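Local coordinates for protein CG4930 (Drosophila melanogaster, PDB 3ISM) that inhibits the nuclease EndoG by binding it in a complex, and probably acts as a ribonuclease inhibitor, at residues Lys258-Gly263 with Glu268-Ala273; Pro153-Tyr158 with Cys163-Ala168; Tyr25-Val30 with Gln37-Thr42. The protein carries 1 engineered substitution. All coordinates share one frame; numbering follows the deposited sequence. Where two conformers were deposited one is given.

Interaction 1 (Lys258-Gly263 with Glu268-Ala273); sequences KLLFDG and EDQNKA
Leu-259 reaches out from near the end of helix 238-261 and spreads its two methyls over the start of helix 267-287. CG is anti to the carbonyl carbon (chi1 -78°), which carries the branch toward helix 267-287, where the methyls find different partners. Leu-259 CD2 lies 3.4 Å from Asp-269 OD2 and 4.0 Å from Lys-272 CB, whereas Leu-259 CD1 stands 4.1 Å from Ala-273 CA. The side chains of Leu-259 and Asp-269 meet at about a right angle, and the carboxylate touches a methyl without any hydrogen bond across the contact.

Leu-260 works one position further round the helix: its CD2 is 3.9 Å from Ala-273 CB, and the same methyl comes within 4.3 Å of Gln-270 CG. The pairing is that of a helical hairpin, two consecutive helices joined by a short turn, within a mostly helical chain. Ala-273, one turn beyond Asp-269, presents its small methyl to both leucines, and Phe-311 of helix 309-317 touches Leu-260, Gln-270 and Ala-273. Cutting Leu-259 back to an alanine is likely to open a gap beside Lys-272 CB and the Ala-273 backbone, since both methyls that fill it would be gone.

On the outer side, the extended Lys-272 chain carries NZ to a salt bridge of 2.8 Å with Glu-268 OE1, approached from above the carboxylate plane (71° out of it). Ser-266 OG accepts the backbone N-H of Asp-269.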
ATOM      1  N   LYS C 258       5.963 -45.983 -24.048  1.00 34.92           N
ATOM      2  CA  LYS C 258       5.227 -47.223 -24.320  1.00 34.57           C
ATOM      3  C   LYS C 258       4.362 -47.091 -25.573  1.00 34.19           C
ATOM      4  O   LYS C 258       4.463 -47.910 -26.489  1.00 33.95           O
ATOM      5  CB  LYS C 258       4.359 -47.637 -23.122  1.00 34.73           C
ATOM      6  CG  LYS C 258       4.860 -48.853 -22.348  1.00 34.89           C
ATOM      7  CD  LYS C 258       5.710 -48.474 -21.146  1.00 35.38           C
ATOM      8  CE  LYS C 258       6.114 -49.714 -20.352  1.00 36.11           C
ATOM      9  NZ  LYS C 258       6.666 -49.355 -19.019  1.00 36.07           N
ATOM     10  N   LEU C 259       3.530 -46.047 -25.603  1.00 33.72           N
ATOM     11  CA  LEU C 259       2.620 -45.763 -26.721  1.00 33.21           C
ATOM     12  C   LEU C 259       3.315 -45.775 -28.083  1.00 32.95           C
ATOM     13  O   LEU C 259       2.753 -46.238 -29.080  1.00 32.75           O
ATOM     14  CB  LEU C 259       1.945 -44.401 -26.514  1.00 33.02           C
ATOM     15  CG  LEU C 259       0.774 -44.303 -25.530  1.00 33.00           C
ATOM     16  CD1 LEU C 259       0.699 -42.900 -24.909  1.00 32.37           C
ATOM     17  CD2 LEU C 259      -0.544 -44.680 -26.199  1.00 31.76           C
ATOM     18  N   LEU C 260       4.544 -45.268 -28.100  1.00 32.60           N
ATOM     19  CA  LEU C 260       5.312 -45.100 -29.321  1.00 32.22           C
ATOM     20  C   LEU C 260       6.250 -46.270 -29.635  1.00 32.24           C
ATOM     21  O   LEU C 260       6.549 -46.527 -30.802  1.00 32.16           O
ATOM     22  CB  LEU C 260       6.122 -43.802 -29.241  1.00 32.09           C
ATOM     23  CG  LEU C 260       5.401 -42.453 -29.248  1.00 31.17           C
ATOM     24  CD1 LEU C 260       6.412 -41.360 -29.007  1.00 30.96           C
ATOM     25  CD2 LEU C 260       4.649 -42.208 -30.551  1.00 30.30           C
ATOM     26  N   PHE C 261       6.721 -46.971 -28.604  1.00 32.26           N
ATOM     27  CA  PHE C 261       7.796 -47.950 -28.789  1.00 32.38           C
ATOM     28  C   PHE C 261       7.547 -49.371 -28.259  1.00 32.58           C
ATOM     29  O   PHE C 261       8.493 -50.155 -28.135  1.00 32.63           O
ATOM     30  CB  PHE C 261       9.126 -47.399 -28.249  1.00 32.25           C
ATOM     31  CG  PHE C 261       9.462 -46.024 -28.752  1.00 32.15           C
ATOM     32  CD1 PHE C 261       9.732 -45.807 -30.098  1.00 31.98           C
ATOM     33  CD2 PHE C 261       9.505 -44.942 -27.880  1.00 32.37           C
ATOM     34  CE1 PHE C 261      10.039 -44.537 -30.569  1.00 31.99           C
ATOM     35  CE2 PHE C 261       9.812 -43.666 -28.339  1.00 32.12           C
ATOM     36  CZ  PHE C 261      10.077 -43.462 -29.689  1.00 32.20           C
ATOM     37  N   ASP C 262       6.292 -49.711 -27.961  1.00 32.81           N
ATOM     38  CA  ASP C 262       5.936 -51.098 -27.626  1.00 32.99           C
ATOM     39  C   ASP C 262       6.004 -51.972 -28.879  1.00 33.08           C
ATOM     40  O   ASP C 262       6.246 -53.176 -28.800  1.00 33.00           O
ATOM     41  CB  ASP C 262       4.541 -51.188 -26.992  1.00 33.01           C
ATOM     42  CG  ASP C 262       4.541 -50.847 -25.504  1.00 33.34           C
ATOM     43  OD1 ASP C 262       5.567 -51.082 -24.826  1.00 33.88           O
ATOM     44  OD2 ASP C 262       3.506 -50.347 -25.009  1.00 33.21           O
ATOM     45  N   GLY C 263       5.781 -51.337 -30.027  1.00 33.21           N
ATOM     46  CA  GLY C 263       5.932 -51.954 -31.339  1.00 33.51           C
ATOM     47  C   GLY C 263       5.935 -50.839 -32.367  1.00 33.70           C
ATOM     48  O   GLY C 263       6.629 -49.832 -32.194  1.00 33.68           O
ATOM     49  N   GLU C 268      -3.886 -43.907 -33.820  1.00 36.03           N
ATOM     50  CA  GLU C 268      -4.553 -43.628 -32.558  1.00 36.25           C
ATOM     51  C   GLU C 268      -3.549 -43.388 -31.429  1.00 36.31           C
ATOM     52  O   GLU C 268      -3.688 -42.434 -30.662  1.00 36.36           O
ATOM     53  CB  GLU C 268      -5.485 -44.786 -32.199  1.00 36.31           C
ATOM     54  CG  GLU C 268      -6.307 -44.562 -30.945  1.00 36.64           C
ATOM     55  CD  GLU C 268      -6.814 -45.853 -30.340  1.00 37.00           C
ATOM     56  OE1 GLU C 268      -7.708 -45.787 -29.473  1.00 37.36           O
ATOM     57  OE2 GLU C 268      -6.320 -46.934 -30.728  1.00 37.06           O
ATOM     58  N   ASP C 269      -2.536 -44.248 -31.340  1.00 36.39           N
ATOM     59  CA  ASP C 269      -1.541 -44.164 -30.266  1.00 36.48           C
ATOM     60  C   ASP C 269      -0.502 -43.055 -30.476  1.00 36.59           C
ATOM     61  O   ASP C 269       0.113 -42.587 -29.513  1.00 36.43           O
ATOM     62  CB  ASP C 269      -0.859 -45.518 -30.048  1.00 36.41           C
ATOM     63  CG  ASP C 269      -1.767 -46.523 -29.358  1.00 36.39           C
ATOM     64  OD1 ASP C 269      -2.948 -46.644 -29.751  1.00 35.81           O
ATOM     65  OD2 ASP C 269      -1.295 -47.196 -28.418  1.00 36.71           O
ATOM     66  N   GLN C 270      -0.312 -42.650 -31.733  1.00 36.82           N
ATOM     67  CA  GLN C 270       0.508 -41.480 -32.066  1.00 36.83           C
ATOM     68  C   GLN C 270      -0.216 -40.186 -31.677  1.00 36.99           C
ATOM     69  O   GLN C 270       0.423 -39.202 -31.293  1.00 37.06           O
ATOM     70  CB  GLN C 270       0.880 -41.463 -33.556  1.00 36.78           C
ATOM     71  CG  GLN C 270       2.022 -42.414 -33.940  1.00 36.56           C
ATOM     72  CD  GLN C 270       2.437 -42.288 -35.417  1.00 36.55           C
ATOM     73  OE1 GLN C 270       2.357 -41.208 -36.028  1.00 35.82           O
ATOM     74  NE2 GLN C 270       2.893 -43.401 -35.988  1.00 36.15           N
ATOM     75  N   ASN C 271      -1.546 -40.199 -31.786  1.00 37.10           N
ATOM     76  CA  ASN C 271      -2.386 -39.091 -31.329  1.00 37.24           C
ATOM     77  C   ASN C 271      -2.415 -38.961 -29.807  1.00 37.31           C
ATOM     78  O   ASN C 271      -2.376 -37.851 -29.280  1.00 37.29           O
ATOM     79  CB  ASN C 271      -3.814 -39.231 -31.866  1.00 37.25           C
ATOM     80  CG  ASN C 271      -3.920 -38.893 -33.339  1.00 37.59           C
ATOM     81  OD1 ASN C 271      -3.148 -38.088 -33.860  1.00 37.99           O
ATOM     82  ND2 ASN C 271      -4.887 -39.502 -34.019  1.00 37.52           N
ATOM     83  N   LYS C 272      -2.472 -40.102 -29.116  1.00 37.37           N
ATOM     84  CA  LYS C 272      -2.501 -40.151 -27.650  1.00 37.42           C
ATOM     85  C   LYS C 272      -1.167 -39.769 -27.019  1.00 37.45           C
ATOM     86  O   LYS C 272      -1.127 -39.264 -25.892  1.00 37.51           O
ATOM     87  CB  LYS C 272      -2.917 -41.542 -27.159  1.00 37.43           C
ATOM     88  CG  LYS C 272      -4.392 -41.869 -27.365  1.00 37.46           C
ATOM     89  CD  LYS C 272      -4.706 -43.301 -26.959  1.00 37.53           C
ATOM     90  CE  LYS C 272      -6.146 -43.662 -27.289  1.00 37.97           C
ATOM     91  NZ  LYS C 272      -6.416 -45.117 -27.116  1.00 38.22           N
ATOM     92  N   ALA C 273      -0.077 -40.022 -27.741  1.00 37.34           N
ATOM     93  CA  ALA C 273       1.258 -39.655 -27.276  1.00 37.27           C
ATOM     94  C   ALA C 273       1.468 -38.152 -27.417  1.00 37.15           C
ATOM     95  O   ALA C 273       1.962 -37.497 -26.495  1.00 37.22           O
ATOM     96  CB  ALA C 273       2.328 -40.425 -28.042  1.00 37.28           C
TER

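Interaction 2 (Pro153-Tyr158 with Cys163-Ala168); sequences PPLEFY and CTAPFA
Tyr-158 and Phe-167 set their rings perpendicular, with planes at 90° and centroids 5.7 Å apart. The approach is oblique, neither a stack nor edge-to-face: Tyr-158 CE1 lies 3.8 Å from Phe-167 CE1, with Phe-167 CZ next nearest. One face of the tyrosine is covered by its neighbour in sequence, Phe-157 CD2 sitting 3.6 Å above the centre of the Tyr-158 ring. Phe-167 has its CG lodged between the backbone N and the carbonyl carbon (chi1 58°), a placement that folds the ring back over its own turn, where Ala-165 CB sits 3.5 Å above the plane of the Phe-167 ring. That same methyl is shared with the tyrosine, Ala-165 CB being 3.7 Å from Tyr-158 CD1.

In Leu-155, CD1 is the touching branch, 3.8 Å from Phe-167 CE2 and equally close to CA and CB of Ala-168. Pro-154 crosses the phenylalanine at about a right angle, while its carbonyl oxygen lies at the Phe-167 ring edge, 4.0 Å from CZ.

The backbones that carry these groups are turns: Pro-154 is the centre of an inverse gamma turn, and Ala-165 to Ala-168 form a type I beta turn that leads into helix 168-173. Both belong to the long irregular connection after helix 124-132. No direct hydrogen bond spans the two segments; instead one water donates to Leu-155 O and accepts from Ala-165 N at 3.0 Å. Trp-140 meets the Phe-167 ring and also touches Pro-153 and Pro-154. At the far end of the tyrosine, Tyr-158 OH is hydrogen-bonded to the backbone N of Gly-137.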
ATOM      1  N   PRO C 153     -23.903  17.628  22.429  1.00 28.32           N
ATOM      2  CA  PRO C 153     -24.544  18.315  21.294  1.00 28.26           C
ATOM      3  C   PRO C 153     -25.120  19.671  21.713  1.00 27.59           C
ATOM      4  O   PRO C 153     -25.555  19.808  22.858  1.00 27.78           O
ATOM      5  CB  PRO C 153     -25.663  17.361  20.881  1.00 28.29           C
ATOM      6  CG  PRO C 153     -25.877  16.449  22.058  1.00 28.98           C
ATOM      7  CD  PRO C 153     -24.580  16.364  22.785  1.00 28.73           C
ATOM      8  N   PRO C 154     -25.098  20.668  20.806  1.00 27.13           N
ATOM      9  CA  PRO C 154     -25.517  22.039  21.115  1.00 27.10           C
ATOM     10  C   PRO C 154     -27.031  22.223  20.991  1.00 27.11           C
ATOM     11  O   PRO C 154     -27.501  23.083  20.256  1.00 27.07           O
ATOM     12  CB  PRO C 154     -24.779  22.860  20.066  1.00 26.76           C
ATOM     13  CG  PRO C 154     -24.675  21.949  18.897  1.00 27.16           C
ATOM     14  CD  PRO C 154     -24.647  20.549  19.407  1.00 26.92           C
ATOM     15  N   LEU C 155     -27.770  21.413  21.732  1.00 27.36           N
ATOM     16  CA  LEU C 155     -29.222  21.372  21.693  1.00 27.97           C
ATOM     17  C   LEU C 155     -29.823  22.642  22.266  1.00 27.91           C
ATOM     18  O   LEU C 155     -30.810  23.180  21.750  1.00 28.06           O
ATOM     19  CB  LEU C 155     -29.687  20.203  22.554  1.00 28.01           C
ATOM     20  CG  LEU C 155     -31.109  19.702  22.343  1.00 30.65           C
ATOM     21  CD1 LEU C 155     -31.093  18.588  21.290  1.00 31.55           C
ATOM     22  CD2 LEU C 155     -31.670  19.185  23.661  1.00 31.70           C
ATOM     23  N   GLU C 156     -29.198  23.112  23.341  1.00 27.77           N
ATOM     24  CA  GLU C 156     -29.646  24.228  24.167  0.50 27.63           C
ATOM     25  C   GLU C 156     -29.571  25.564  23.428  1.00 27.33           C
ATOM     26  O   GLU C 156     -30.330  26.497  23.702  1.00 27.21           O
ATOM     27  CB  GLU C 156     -28.778  24.272  25.439  0.50 27.50           C
ATOM     28  CG  GLU C 156     -28.755  22.958  26.265  0.50 28.21           C
ATOM     29  CD  GLU C 156     -27.900  21.818  25.663  0.50 28.38           C
ATOM     30  OE1 GLU C 156     -27.170  22.020  24.664  0.50 27.53           O
ATOM     31  OE2 GLU C 156     -27.967  20.696  26.202  0.50 29.12           O
ATOM     32  N   PHE C 157     -28.606  25.649  22.509  1.00 26.73           N
ATOM     33  CA  PHE C 157     -28.423  26.840  21.686  1.00 26.19           C
ATOM     34  C   PHE C 157     -29.743  27.212  21.000  1.00 26.56           C
ATOM     35  O   PHE C 157     -30.104  28.383  20.906  1.00 25.81           O
ATOM     36  CB  PHE C 157     -27.338  26.611  20.624  1.00 25.62           C
ATOM     37  CG  PHE C 157     -27.251  27.715  19.574  1.00 25.17           C
ATOM     38  CD1 PHE C 157     -26.453  28.832  19.782  1.00 23.19           C
ATOM     39  CD2 PHE C 157     -27.956  27.618  18.381  1.00 24.11           C
ATOM     40  CE1 PHE C 157     -26.378  29.844  18.825  1.00 21.94           C
ATOM     41  CE2 PHE C 157     -27.898  28.633  17.432  1.00 23.27           C
ATOM     42  CZ  PHE C 157     -27.101  29.739  17.651  1.00 22.90           C
ATOM     43  N   TYR C 158     -30.452  26.183  20.538  1.00 26.65           N
ATOM     44  CA  TYR C 158     -31.597  26.341  19.660  1.00 26.43           C
ATOM     45  C   TYR C 158     -32.924  26.502  20.415  1.00 26.38           C
ATOM     46  O   TYR C 158     -33.937  26.846  19.811  1.00 26.03           O
ATOM     47  CB  TYR C 158     -31.683  25.121  18.735  1.00 26.29           C
ATOM     48  CG  TYR C 158     -30.562  25.004  17.708  1.00 26.06           C
ATOM     49  CD1 TYR C 158     -29.459  24.184  17.935  1.00 26.05           C
ATOM     50  CD2 TYR C 158     -30.629  25.690  16.499  1.00 24.53           C
ATOM     51  CE1 TYR C 158     -28.429  24.069  16.982  1.00 25.44           C
ATOM     52  CE2 TYR C 158     -29.627  25.581  15.548  1.00 26.23           C
ATOM     53  CZ  TYR C 158     -28.531  24.772  15.787  1.00 26.16           C
ATOM     54  OH  TYR C 158     -27.547  24.689  14.827  1.00 27.43           O
ATOM     55  N   CYS C 163     -38.528  27.602  19.556  1.00 29.17           N
ATOM     56  CA  CYS C 163     -37.830  26.667  18.656  1.00 29.42           C
ATOM     57  C   CYS C 163     -37.103  25.559  19.390  1.00 29.23           C
ATOM     58  O   CYS C 163     -36.823  25.671  20.571  1.00 29.25           O
ATOM     59  CB  CYS C 163     -36.805  27.403  17.798  1.00 29.17           C
ATOM     60  SG  CYS C 163     -37.519  28.545  16.625  1.00 30.90           S
ATOM     61  N   THR C 164     -36.795  24.484  18.670  1.00 29.49           N
ATOM     62  CA  THR C 164     -35.919  23.436  19.169  1.00 29.69           C
ATOM     63  C   THR C 164     -34.946  23.057  18.044  1.00 29.46           C
ATOM     64  O   THR C 164     -35.154  23.427  16.882  1.00 29.66           O
ATOM     65  CB  THR C 164     -36.701  22.182  19.664  1.00 29.60           C
ATOM     66  OG1 THR C 164     -37.536  21.690  18.613  1.00 31.23           O
ATOM     67  CG2 THR C 164     -37.572  22.492  20.889  1.00 30.20           C
ATOM     68  N   ALA C 165     -33.868  22.367  18.392  1.00 28.83           N
ATOM     69  CA  ALA C 165     -32.914  21.906  17.393  1.00 28.95           C
ATOM     70  C   ALA C 165     -33.614  20.941  16.428  1.00 29.31           C
ATOM     71  O   ALA C 165     -34.355  20.067  16.876  1.00 28.93           O
ATOM     72  CB  ALA C 165     -31.747  21.221  18.079  1.00 28.65           C
ATOM     73  N   PRO C 166     -33.418  21.120  15.102  1.00 29.68           N
ATOM     74  CA  PRO C 166     -34.015  20.198  14.120  1.00 30.26           C
ATOM     75  C   PRO C 166     -33.553  18.756  14.327  1.00 30.75           C
ATOM     76  O   PRO C 166     -34.282  17.825  13.984  1.00 30.79           O
ATOM     77  CB  PRO C 166     -33.488  20.711  12.780  1.00 30.00           C
ATOM     78  CG  PRO C 166     -33.123  22.113  13.036  1.00 29.91           C
ATOM     79  CD  PRO C 166     -32.636  22.176  14.441  1.00 29.71           C
ATOM     80  N   PHE C 167     -32.362  18.590  14.907  1.00 31.08           N
ATOM     81  CA  PHE C 167     -31.839  17.271  15.237  1.00 31.38           C
ATOM     82  C   PHE C 167     -32.251  16.732  16.612  1.00 32.24           C
ATOM     83  O   PHE C 167     -31.813  15.640  17.009  1.00 32.41           O
ATOM     84  CB  PHE C 167     -30.319  17.273  15.138  1.00 30.73           C
ATOM     85  CG  PHE C 167     -29.645  18.279  16.029  1.00 30.23           C
ATOM     86  CD1 PHE C 167     -29.125  19.444  15.502  1.00 28.95           C
ATOM     87  CD2 PHE C 167     -29.506  18.049  17.392  1.00 29.36           C
ATOM     88  CE1 PHE C 167     -28.492  20.370  16.318  1.00 29.29           C
ATOM     89  CE2 PHE C 167     -28.874  18.973  18.213  1.00 29.06           C
ATOM     90  CZ  PHE C 167     -28.358  20.131  17.674  1.00 29.03           C
ATOM     91  N   ALA C 168     -33.067  17.483  17.350  1.00 33.03           N
ATOM     92  CA  ALA C 168     -33.436  17.076  18.716  1.00 33.76           C
ATOM     93  C   ALA C 168     -34.060  15.682  18.768  1.00 34.61           C
ATOM     94  O   ALA C 168     -33.668  14.861  19.602  1.00 34.22           O
ATOM     95  CB  ALA C 168     -34.345  18.100  19.375  1.00 33.48           C
TER
HETATM   96  O   HOH W   1     -33.308  22.389  21.318  1.00 27.19           O

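Interaction 3 (Tyr25-Val30 with Gln37-Thr42); sequences YTIGLV and QKLIET
Leu-39 lays its CD1 methyl against the extended start of segment 25-30, overlapping Ile-27, the carbonyl of Thr-26 and the backbone of Tyr-25. Its closest approach is Leu-39 CD1 to Ile-27 CG1, at 3.8 Å. The two side chains run at a slant to one another. Both have their leading carbon opposite the carbonyl carbon (chi1 -64° for Leu-39 and -62° for Ile-27), which for the isoleucine brings CG1 rather than CG2 to the leucine.

The same CD1 methyl is 4.0 Å from Thr-26 O and 4.1 Å from Tyr-25 C, so much of what it covers is backbone. Beside it, Tyr-25 CB lies 4.2 Å from Leu-39 CD1, and the other methyl, CD2, stands obliquely to the Tyr-25 ring. No hydrogen bond crosses between the segments, and the buried area, 146 Å² summed over both sides, rests largely on this one leucine. Further along the tyrosine, Arg-43 makes a cation-pi contact with the ring, and Arg-61 and Thr-62 of helix 52-75 also touch Tyr-25.

On the helix itself, Thr-42 turns its hydroxyl back to the preceding turn: OG1 donates to Lys-38 O at 2.7 Å, tilted 26° from the carbonyl plane. Thr-42 N donates to that oxygen too, at 3.0 Å, and the two donors come from opposite faces of its plane, so Lys-38 O is gripped twice. Gly-28 N is hydrogen-bonded to Asp-35 OD2, which probably helps hold the segment beside the start of the helix. The arrangement is that of an N-terminal arm folded back along the first helix, 32-43, whose Leu-39 and Ile-40 also reach helix 52-75 in a region that probably resembles the Ku C-terminal domain.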
ATOM      1  N   TYR C  25      -7.826  42.055   4.520  1.00 31.58           N
ATOM      2  CA  TYR C  25      -8.812  41.013   4.287  1.00 30.99           C
ATOM      3  C   TYR C  25     -10.158  41.671   4.080  1.00 30.33           C
ATOM      4  O   TYR C  25     -11.035  41.597   4.929  1.00 29.92           O
ATOM      5  CB  TYR C  25      -8.867  40.046   5.468  1.00 31.19           C
ATOM      6  CG  TYR C  25      -7.607  39.239   5.649  1.00 31.47           C
ATOM      7  CD1 TYR C  25      -7.554  37.902   5.253  1.00 30.84           C
ATOM      8  CD2 TYR C  25      -6.470  39.805   6.226  1.00 30.01           C
ATOM      9  CE1 TYR C  25      -6.398  37.159   5.423  1.00 30.86           C
ATOM     10  CE2 TYR C  25      -5.317  39.075   6.389  1.00 30.99           C
ATOM     11  CZ  TYR C  25      -5.287  37.753   5.989  1.00 31.39           C
ATOM     12  OH  TYR C  25      -4.133  37.024   6.167  1.00 32.75           O
ATOM     13  N   THR C  26     -10.300  42.322   2.935  1.00 29.84           N
ATOM     14  CA  THR C  26     -11.476  43.109   2.622  1.00 29.33           C
ATOM     15  C   THR C  26     -12.631  42.242   2.132  1.00 29.02           C
ATOM     16  O   THR C  26     -12.508  41.518   1.147  1.00 28.83           O
ATOM     17  CB  THR C  26     -11.136  44.143   1.549  1.00 29.24           C
ATOM     18  OG1 THR C  26     -10.013  44.914   1.985  1.00 29.94           O
ATOM     19  CG2 THR C  26     -12.311  45.067   1.284  1.00 29.66           C
ATOM     20  N   ILE C  27     -13.755  42.315   2.834  1.00 28.64           N
ATOM     21  CA  ILE C  27     -14.977  41.709   2.350  1.00 28.27           C
ATOM     22  C   ILE C  27     -16.010  42.816   2.145  1.00 28.95           C
ATOM     23  O   ILE C  27     -16.514  43.387   3.110  1.00 28.79           O
ATOM     24  CB  ILE C  27     -15.503  40.605   3.306  1.00 28.26           C
ATOM     25  CG1 ILE C  27     -14.478  39.465   3.418  1.00 28.19           C
ATOM     26  CG2 ILE C  27     -16.858  40.078   2.820  1.00 26.95           C
ATOM     27  CD1 ILE C  27     -14.825  38.381   4.449  1.00 27.79           C
ATOM     28  N   GLY C  28     -16.289  43.140   0.885  1.00 29.35           N
ATOM     29  CA  GLY C  28     -17.261  44.188   0.561  1.00 30.47           C
ATOM     30  C   GLY C  28     -18.696  43.713   0.728  1.00 31.01           C
ATOM     31  O   GLY C  28     -18.970  42.505   0.742  1.00 31.30           O
ATOM     32  N   LEU C  29     -19.616  44.666   0.842  1.00 31.39           N
ATOM     33  CA  LEU C  29     -21.036  44.360   0.991  1.00 31.80           C
ATOM     34  C   LEU C  29     -21.734  44.109  -0.350  1.00 31.93           C
ATOM     35  O   LEU C  29     -22.936  43.814  -0.374  1.00 32.45           O
ATOM     36  CB  LEU C  29     -21.756  45.495   1.735  1.00 31.91           C
ATOM     37  CG  LEU C  29     -21.158  46.001   3.054  1.00 32.36           C
ATOM     38  CD1 LEU C  29     -21.785  47.337   3.448  1.00 32.30           C
ATOM     39  CD2 LEU C  29     -21.316  44.991   4.174  1.00 31.22           C
ATOM     40  N   VAL C  30     -20.996  44.244  -1.453  1.00 31.46           N
ATOM     41  CA  VAL C  30     -21.559  44.081  -2.800  1.00 31.08           C
ATOM     42  C   VAL C  30     -21.738  42.591  -3.144  1.00 31.16           C
ATOM     43  O   VAL C  30     -22.850  42.155  -3.432  1.00 30.93           O
ATOM     44  CB  VAL C  30     -20.722  44.842  -3.886  1.00 31.07           C
ATOM     45  CG1 VAL C  30     -21.228  44.536  -5.287  1.00 31.07           C
ATOM     46  CG2 VAL C  30     -20.751  46.353  -3.640  1.00 29.47           C
ATOM     47  N   GLN C  37     -14.793  33.887  -0.353  1.00 29.15           N
ATOM     48  CA  GLN C  37     -14.279  32.713  -1.051  1.00 29.23           C
ATOM     49  C   GLN C  37     -12.910  32.951  -1.701  1.00 29.42           C
ATOM     50  O   GLN C  37     -12.105  32.024  -1.790  1.00 29.11           O
ATOM     51  CB  GLN C  37     -15.292  32.212  -2.096  1.00 29.21           C
ATOM     52  CG  GLN C  37     -16.507  31.477  -1.493  1.00 28.95           C
ATOM     53  CD  GLN C  37     -17.557  31.055  -2.526  1.00 29.76           C
ATOM     54  OE1 GLN C  37     -17.873  31.799  -3.451  1.00 29.89           O
ATOM     55  NE2 GLN C  37     -18.112  29.856  -2.354  1.00 30.11           N
ATOM     56  N   LYS C  38     -12.647  34.181  -2.149  1.00 29.08           N
ATOM     57  CA  LYS C  38     -11.379  34.476  -2.827  1.00 28.87           C
ATOM     58  C   LYS C  38     -10.241  34.493  -1.826  1.00 28.02           C
ATOM     59  O   LYS C  38      -9.150  34.009  -2.119  1.00 28.05           O
ATOM     60  CB  LYS C  38     -11.438  35.800  -3.600  1.00 28.87           C
ATOM     61  CG  LYS C  38     -10.256  36.026  -4.550  1.00 30.09           C
ATOM     62  CD  LYS C  38     -10.234  37.459  -5.106  1.00 30.13           C
ATOM     63  CE  LYS C  38      -8.891  37.786  -5.748  1.00 32.09           C
ATOM     64  NZ  LYS C  38      -8.843  39.190  -6.255  1.00 33.03           N
ATOM     65  N   LEU C  39     -10.513  35.034  -0.640  1.00 27.13           N
ATOM     66  CA  LEU C  39      -9.542  35.053   0.445  1.00 26.65           C
ATOM     67  C   LEU C  39      -9.176  33.638   0.928  1.00 26.88           C
ATOM     68  O   LEU C  39      -8.006  33.327   1.096  1.00 26.20           O
ATOM     69  CB  LEU C  39     -10.064  35.896   1.611  1.00 26.33           C
ATOM     70  CG  LEU C  39     -10.281  37.393   1.356  1.00 25.04           C
ATOM     71  CD1 LEU C  39     -11.085  37.990   2.499  1.00 22.01           C
ATOM     72  CD2 LEU C  39      -8.946  38.123   1.139  1.00 23.01           C
ATOM     73  N   ILE C  40     -10.187  32.798   1.159  1.00 26.74           N
ATOM     74  CA  ILE C  40      -9.959  31.383   1.482  1.00 26.59           C
ATOM     75  C   ILE C  40      -9.145  30.686   0.398  1.00 26.53           C
ATOM     76  O   ILE C  40      -8.156  30.009   0.686  1.00 25.77           O
ATOM     77  CB  ILE C  40     -11.306  30.640   1.685  1.00 26.52           C
ATOM     78  CG1 ILE C  40     -12.107  31.319   2.797  1.00 25.90           C
ATOM     79  CG2 ILE C  40     -11.080  29.149   1.993  1.00 26.46           C
ATOM     80  CD1 ILE C  40     -11.424  31.235   4.194  1.00 22.88           C
ATOM     81  N   GLU C  41      -9.551  30.880  -0.851  1.00 27.25           N
ATOM     82  CA  GLU C  41      -8.950  30.176  -1.979  1.00 28.45           C
ATOM     83  C   GLU C  41      -7.477  30.522  -2.165  1.00 28.77           C
ATOM     84  O   GLU C  41      -6.668  29.653  -2.479  1.00 29.14           O
ATOM     85  CB  GLU C  41      -9.745  30.478  -3.246  1.00 28.80           C
ATOM     86  CG  GLU C  41      -9.151  29.950  -4.535  1.00 31.48           C
ATOM     87  CD  GLU C  41      -9.709  30.675  -5.746  1.00 34.64           C
ATOM     88  OE1 GLU C  41     -10.809  31.268  -5.626  1.00 36.52           O
ATOM     89  OE2 GLU C  41      -9.047  30.655  -6.805  1.00 35.29           O
ATOM     90  N   THR C  42      -7.133  31.785  -1.941  1.00 29.25           N
ATOM     91  CA  THR C  42      -5.768  32.269  -2.152  1.00 30.18           C
ATOM     92  C   THR C  42      -4.876  32.251  -0.889  1.00 30.61           C
ATOM     93  O   THR C  42      -3.661  32.083  -0.992  1.00 30.27           O
ATOM     94  CB  THR C  42      -5.789  33.697  -2.742  1.00 30.18           C
ATOM     95  OG1 THR C  42      -6.554  34.551  -1.879  1.00 30.87           O
ATOM     96  CG2 THR C  42      -6.440  33.696  -4.122  1.00 29.91           C
TER

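How the interactions relate
The three contacts follow one another along the chain, interaction 3 first, then interaction 2, then interaction 1. Interactions 2 and 3 lie on the same side of the chain's centre, their centres 31 Å apart and their nearest atoms about 20 Å apart. Interaction 1 is on the opposite side, its centre 89 Å from that of either. The nearest atoms of interactions 1 and 2 are about 76 Å apart. Those of interactions 1 and 3 are about 72 Å apart. Interaction 1 belongs to a second helical part, beyond the unmodelled residues 175-218, and the 42 Å radius of gyration agrees with two well-separated parts. None of the six segments touches another protein chain of the assembly.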